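Long-range contacts in N-acetyltransferase (Trypanosoma brucei, PDB 3I3G), which probably catalyses transfer of an acetyl group from acetyl-CoA to D-glucosamine 6-phosphate, an early step towards UDP-N-acetylglucosamine: residues L83-K88 with C122-S127; G97-V102 with Y131-D136. All blocks are in the same frame, centred on the assembly; numbering follows the deposited sequence.

Contact 1. Residues L83-K88 with C122-S127; sequences LMIQPK and CEISRS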
loop_
_atom_site.group_PDB
_atom_site.type_symbol
_atom_site.label_atom_id
_atom_site.label_comp_id
_atom_site.label_asym_id
_atom_site.label_seq_id
_atom_site.Cartn_x
_atom_site.Cartn_y
_atom_site.Cartn_z
ATOM N N LEU A 83 -6.389 -6.033 -3.371
ATOM C CA LEU A 83 -6.120 -4.802 -4.104
ATOM C C LEU A 83 -6.478 -3.569 -3.282
ATOM O O LEU A 83 -7.581 -3.462 -2.747
ATOM C CB LEU A 83 -6.896 -4.787 -5.423
ATOM C CG LEU A 83 -6.749 -3.524 -6.272
ATOM C CD1 LEU A 83 -5.304 -3.345 -6.712
ATOM C CD2 LEU A 83 -7.680 -3.564 -7.478
ATOM N N MET A 84 -5.533 -2.641 -3.187
ATOM C CA MET A 84 -5.761 -1.376 -2.503
ATOM C C MET A 84 -5.570 -0.238 -3.496
ATOM O O MET A 84 -4.460 0.002 -3.966
ATOM C CB MET A 84 -4.790 -1.216 -1.333
ATOM C CG MET A 84 -4.782 -2.383 -0.360
ATOM S SD MET A 84 -3.621 -2.145 0.998
ATOM C CE MET A 84 -2.104 -1.824 0.101
ATOM N N ILE A 85 -6.655 0.453 -3.823
ATOM C CA ILE A 85 -6.587 1.559 -4.771
ATOM C C ILE A 85 -6.394 2.890 -4.052
ATOM O O ILE A 85 -7.263 3.338 -3.304
ATOM C CB ILE A 85 -7.829 1.614 -5.675
ATOM C CG1 ILE A 85 -7.912 0.348 -6.531
ATOM C CG2 ILE A 85 -7.787 2.852 -6.557
ATOM C CD1 ILE A 85 -9.068 0.337 -7.511
ATOM N N GLN A 86 -5.245 3.516 -4.282
ATOM C CA GLN A 86 -4.903 4.753 -3.591
ATOM C C GLN A 86 -4.802 5.941 -4.542
ATOM O O GLN A 86 -3.932 5.979 -5.413
ATOM C CB GLN A 86 -3.596 4.584 -2.818
ATOM C CG GLN A 86 -3.725 3.717 -1.579
ATOM C CD GLN A 86 -2.385 3.397 -0.954
ATOM O OE1 GLN A 86 -1.377 3.268 -1.650
ATOM N NE2 GLN A 86 -2.363 3.266 0.368
ATOM N N PRO A 87 -5.701 6.920 -4.370
ATOM C CA PRO A 87 -5.675 8.144 -5.158
ATOM C C PRO A 87 -4.465 8.990 -4.783
ATOM O O PRO A 87 -4.073 9.023 -3.616
ATOM C CB PRO A 87 -6.968 8.862 -4.743
ATOM C CG PRO A 87 -7.781 7.844 -4.002
ATOM C CD PRO A 87 -6.796 6.916 -3.388
ATOM N N LYS A 88 -3.872 9.654 -5.769
ATOM C CA LYS A 88 -2.729 10.527 -5.530
ATOM C C LYS A 88 -3.069 11.955 -5.932
ATOM O O LYS A 88 -3.975 12.181 -6.732
ATOM C CB LYS A 88 -1.515 10.052 -6.331
ATOM C CG LYS A 88 -1.107 8.614 -6.068
ATOM C CD LYS A 88 -0.785 8.394 -4.602
ATOM C CE LYS A 88 0.043 7.137 -4.406
ATOM N NZ LYS A 88 1.407 7.286 -4.985
ATOM N N CYS A 122 -5.695 -6.287 -12.030
ATOM C CA CYS A 122 -5.205 -5.277 -12.961
ATOM C C CYS A 122 -6.362 -4.647 -13.726
ATOM O O CYS A 122 -6.365 -3.444 -13.985
ATOM C CB CYS A 122 -4.194 -5.880 -13.938
ATOM S SG CYS A 122 -2.568 -6.189 -13.225
ATOM N N GLU A 123 -7.343 -5.467 -14.088
ATOM C CA GLU A 123 -8.518 -4.974 -14.793
ATOM C C GLU A 123 -9.331 -4.046 -13.896
ATOM O O GLU A 123 -9.766 -2.976 -14.324
ATOM C CB GLU A 123 -9.384 -6.136 -15.284
ATOM C CG GLU A 123 -10.701 -5.701 -15.906
ATOM C CD GLU A 123 -10.514 -4.674 -17.007
ATOM O OE1 GLU A 123 -9.466 -4.711 -17.688
ATOM O OE2 GLU A 123 -11.418 -3.829 -17.191
ATOM N N ILE A 124 -9.531 -4.457 -12.649
ATOM C CA ILE A 124 -10.223 -3.617 -11.682
ATOM C C ILE A 124 -9.495 -2.286 -11.539
ATOM O O ILE A 124 -10.110 -1.221 -11.588
ATOM C CB ILE A 124 -10.324 -4.298 -10.307
ATOM C CG1 ILE A 124 -11.174 -5.567 -10.406
ATOM C CG2 ILE A 124 -10.912 -3.338 -9.282
ATOM C CD1 ILE A 124 -11.233 -6.369 -9.124
ATOM N N SER A 125 -8.179 -2.354 -11.369
ATOM C CA SER A 125 -7.356 -1.156 -11.285
ATOM C C SER A 125 -7.595 -0.256 -12.494
ATOM O O SER A 125 -7.817 0.947 -12.350
ATOM C CB SER A 125 -5.876 -1.527 -11.186
ATOM O OG SER A 125 -5.624 -2.305 -10.029
ATOM N N ARG A 126 -7.547 -0.844 -13.685
ATOM C CA ARG A 126 -7.796 -0.098 -14.914
ATOM C C ARG A 126 -9.132 0.635 -14.846
ATOM O O ARG A 126 -9.222 1.813 -15.187
ATOM C CB ARG A 126 -7.788 -1.032 -16.127
ATOM C CG ARG A 126 -6.419 -1.568 -16.510
ATOM C CD ARG A 126 -6.479 -2.283 -17.853
ATOM N NE ARG A 126 -5.185 -2.835 -18.246
ATOM C CZ ARG A 126 -4.813 -4.093 -18.028
ATOM N NH1 ARG A 126 -3.617 -4.509 -18.421
ATOM N NH2 ARG A 126 -5.637 -4.935 -17.418
ATOM N N SER A 127 -10.165 -0.074 -14.401
ATOM C CA SER A 127 -11.518 0.472 -14.361
ATOM C C SER A 127 -11.630 1.683 -13.442
ATOM O O SER A 127 -12.483 2.546 -13.644
ATOM C CB SER A 127 -12.514 -0.604 -13.921
ATOM O OG SER A 127 -12.341 -0.926 -12.552
#
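Leu-83 reaches from the strand to Ile-124 and Ser-125 of the helix and carries the largest share of the contact. CB already heads for the helix, and chi1 of 178° sets CG opposite the backbone N, extending the chain across the gap. CG comes to 4.1 Å from Ser-125 OG. Beyond it the fork of the two methyls faces that hydroxyl, CD1 and CD2 each lying 3.5 Å from Ser-125 OG. CD2 also meets a carbon partner, Ile-124 CG2, at 3.7 Å, where the two side chains, coming from opposite sides of the interface, pass alongside each other. Ile-85, the next residue on this face of the strand, adds a looser touch: its outstretched CD1 lies 4.4 Å from Ser-125 CA and about as far from Ile-124 CG2. The short segments run nearly parallel, at 20°, with their axes 9.7 Å apart, as is usual for a helix laid along a sheet. In this GNAT fold the contact packs helix 113-127 on strand 76-86. Branched aliphatic side chains suit the interface, because they fill the space between backbones and need no polar partner. Serine suits the close approach because it is small, and its OG is bonded to the carbonyl O of Leu-121 one turn earlier in the helix; chi1 of -61° keeps OG beside its own backbone N. With that hydroxyl satisfied inside the helix, no hydrogen bond joins the two segments, and their cohesion comes from van der Waals and hydrophobic packing.

Contact 2. Residues G97-V102 with Y131-D136; sequences GHIEDV and YKVILD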
loop_
_atom_site.group_PDB
_atom_site.type_symbol
_atom_site.label_atom_id
_atom_site.label_comp_id
_atom_site.label_asym_id
_atom_site.label_seq_id
_atom_site.Cartn_x
_atom_site.Cartn_y
_atom_site.Cartn_z
ATOM N N GLY A 97 -2.784 1.267 -8.132
ATOM C CA GLY A 97 -3.275 -0.020 -7.653
ATOM C C GLY A 97 -2.203 -0.791 -6.907
ATOM O O GLY A 97 -1.178 -1.160 -7.480
ATOM N N HIS A 98 -2.439 -1.028 -5.621
ATOM C CA HIS A 98 -1.508 -1.780 -4.792
ATOM C C HIS A 98 -2.005 -3.207 -4.599
ATOM O O HIS A 98 -3.009 -3.431 -3.924
ATOM C CB HIS A 98 -1.346 -1.113 -3.425
ATOM C CG HIS A 98 -0.762 0.264 -3.488
ATOM N ND1 HIS A 98 0.551 0.530 -3.166
ATOM C CD2 HIS A 98 -1.312 1.451 -3.833
ATOM C CE1 HIS A 98 0.785 1.822 -3.311
ATOM N NE2 HIS A 98 -0.329 2.403 -3.715
ATOM N N ILE A 99 -1.304 -4.166 -5.195
ATOM C CA ILE A 99 -1.647 -5.574 -5.027
ATOM C C ILE A 99 -0.913 -6.160 -3.826
ATOM O O ILE A 99 0.297 -5.984 -3.677
ATOM C CB ILE A 99 -1.337 -6.394 -6.292
ATOM C CG1 ILE A 99 -2.287 -5.994 -7.424
ATOM C CG2 ILE A 99 -1.454 -7.886 -6.008
ATOM C CD1 ILE A 99 -2.103 -6.799 -8.698
ATOM N N GLU A 100 -1.657 -6.852 -2.969
ATOM C CA GLU A 100 -1.115 -7.370 -1.719
ATOM C C GLU A 100 -1.476 -8.833 -1.501
ATOM O O GLU A 100 -2.484 -9.319 -2.014
ATOM C CB GLU A 100 -1.645 -6.551 -0.538
ATOM C CG GLU A 100 -1.131 -5.124 -0.474
ATOM C CD GLU A 100 0.249 -5.032 0.142
ATOM O OE1 GLU A 100 0.557 -5.835 1.047
ATOM O OE2 GLU A 100 1.026 -4.150 -0.274
ATOM N N ASP A 101 -0.639 -9.537 -0.806
ATOM C CA ASP A 101 -0.931 -10.825 -0.276
ATOM C C ASP A 101 -1.467 -11.785 -1.342
ATOM O O ASP A 101 -2.565 -12.188 -1.266
ATOM C CB ASP A 101 -1.932 -10.694 0.856
ATOM C CG ASP A 101 -1.310 -10.081 2.114
ATOM O OD1 ASP A 101 -0.255 -10.460 2.515
ATOM O OD2 ASP A 101 -1.885 -9.188 2.585
ATOM N N VAL A 102 -0.669 -12.057 -2.356
ATOM C CA VAL A 102 -1.016 -13.004 -3.404
ATOM C C VAL A 102 -0.567 -14.398 -2.979
ATOM O O VAL A 102 0.614 -14.625 -2.721
ATOM C CB VAL A 102 -0.345 -12.637 -4.741
ATOM C CG1 VAL A 102 -0.756 -13.616 -5.833
ATOM C CG2 VAL A 102 -0.695 -11.209 -5.135
ATOM N N TYR A 131 -3.124 4.431 -13.154
ATOM C CA TYR A 131 -2.139 4.556 -14.225
ATOM C C TYR A 131 -1.055 3.490 -14.098
ATOM O O TYR A 131 -0.320 3.223 -15.050
ATOM C CB TYR A 131 -1.524 5.959 -14.251
ATOM C CG TYR A 131 -0.538 6.232 -13.138
ATOM C CD1 TYR A 131 0.817 5.988 -13.310
ATOM C CD2 TYR A 131 -0.963 6.743 -11.919
ATOM C CE1 TYR A 131 1.723 6.240 -12.298
ATOM C CE2 TYR A 131 -0.065 6.998 -10.902
ATOM C CZ TYR A 131 1.275 6.745 -11.097
ATOM O OH TYR A 131 2.170 6.998 -10.084
ATOM N N LYS A 132 -0.964 2.880 -12.921
ATOM C CA LYS A 132 -0.009 1.803 -12.697
ATOM C C LYS A 132 -0.476 0.864 -11.590
ATOM O O LYS A 132 -1.295 1.233 -10.748
ATOM C CB LYS A 132 1.372 2.365 -12.347
ATOM C CG LYS A 132 1.470 2.938 -10.940
ATOM C CD LYS A 132 2.898 3.339 -10.596
ATOM C CE LYS A 132 2.988 3.885 -9.178
ATOM N NZ LYS A 132 4.385 4.243 -8.799
ATOM N N VAL A 133 0.048 -0.357 -11.610
ATOM C CA VAL A 133 -0.183 -1.318 -10.543
ATOM C C VAL A 133 1.167 -1.752 -9.991
ATOM O O VAL A 133 2.073 -2.096 -10.748
ATOM C CB VAL A 133 -0.948 -2.560 -11.041
ATOM C CG1 VAL A 133 -1.107 -3.571 -9.915
ATOM C CG2 VAL A 133 -2.306 -2.162 -11.601
ATOM N N ILE A 134 1.303 -1.724 -8.671
ATOM C CA ILE A 134 2.560 -2.099 -8.039
ATOM C C ILE A 134 2.353 -3.146 -6.954
ATOM O O ILE A 134 1.271 -3.255 -6.376
ATOM C CB ILE A 134 3.279 -0.880 -7.432
ATOM C CG1 ILE A 134 2.373 -0.172 -6.424
ATOM C CG2 ILE A 134 3.720 0.077 -8.529
ATOM C CD1 ILE A 134 3.042 0.981 -5.706
ATOM N N LEU A 135 3.402 -3.915 -6.690
ATOM C CA LEU A 135 3.366 -4.944 -5.665
ATOM C C LEU A 135 4.788 -5.307 -5.255
ATOM O O LEU A 135 5.740 -5.031 -5.983
ATOM C CB LEU A 135 2.619 -6.179 -6.174
ATOM C CG LEU A 135 3.157 -6.840 -7.445
ATOM C CD1 LEU A 135 4.382 -7.684 -7.134
ATOM C CD2 LEU A 135 2.084 -7.687 -8.100
ATOM N N ASP A 136 4.929 -5.912 -4.081
ATOM C CA ASP A 136 6.236 -6.344 -3.605
ATOM C C ASP A 136 6.380 -7.849 -3.763
ATOM O O ASP A 136 5.543 -8.614 -3.289
ATOM C CB ASP A 136 6.441 -5.936 -2.146
ATOM C CG ASP A 136 6.551 -4.437 -1.971
ATOM O OD1 ASP A 136 7.095 -3.770 -2.878
ATOM O OD2 ASP A 136 6.097 -3.925 -0.926
HETATM O O HOH W 1 2.672 -6.251 -2.541
HETATM O O HOH W 2 3.943 -5.326 -0.285
#
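The backbones of Gly-97 and Ile-99 are hydrogen-bonded to Lys-132 and Ile-134, joining the two parallel strands of a beta-alpha-beta unit, whose crossover is helix 113-127 of the GNAT fold. Gly-97 N donates to Lys-132 O at 3.0 Å, Gly-97 O accepts from Ile-134 N at 2.8 Å, and Ile-99 N donates to Ile-134 O at 3.0 Å. All three bonds are nearly straight. Gly-97 lies opposite Val-133 in the register and, with no side chain, suits the closest approach of the backbones, its CA 4.4 Å from Val-133 CA. Further on, direct bonding gives way to water: one molecule donates to Ile-99 O and accepts from Asp-136 N, consistent with the splaying of these strands that is a hallmark of GNAT enzymes. A second water donates to both Glu-100 OE2 and Asp-136 OD2, which may ease the proximity of the two carboxylates; OD2 also accepts from Gln-156 NE2. On one face of the sheet, Ile-99 CD1 packs 3.6 Å from Val-133 CG1. On the other, Ile-134 lies alongside His-98, and its chi1 of 57° brings CG1 over a face of the imidazole, a CH-pi contact with CG1 4.2 Å from the ring centroid.

Overall arrangement
Contact 2 is buried and lies within the sheet, whereas contact 1 is only partly buried and packs a helix on that sheet. Their chemistry follows: contact 2 adds backbone hydrogen bonds and bridging waters to its side-chain packing, whereas contact 1 relies on packing alone. Strands 76-86 and 96-104 are antiparallel neighbours, joined by a probable hydrogen bond from Met-84 N to His-98 O. Ile-99 ties the two contacts together by touching Leu-83, and Val-133 does so by touching Ser-125. Both contacts reach the second subunit: residues 132-136 continue the sheet there as an antiparallel ladder, while Lys-88 forms a salt bridge with Asp-101 of that subunit.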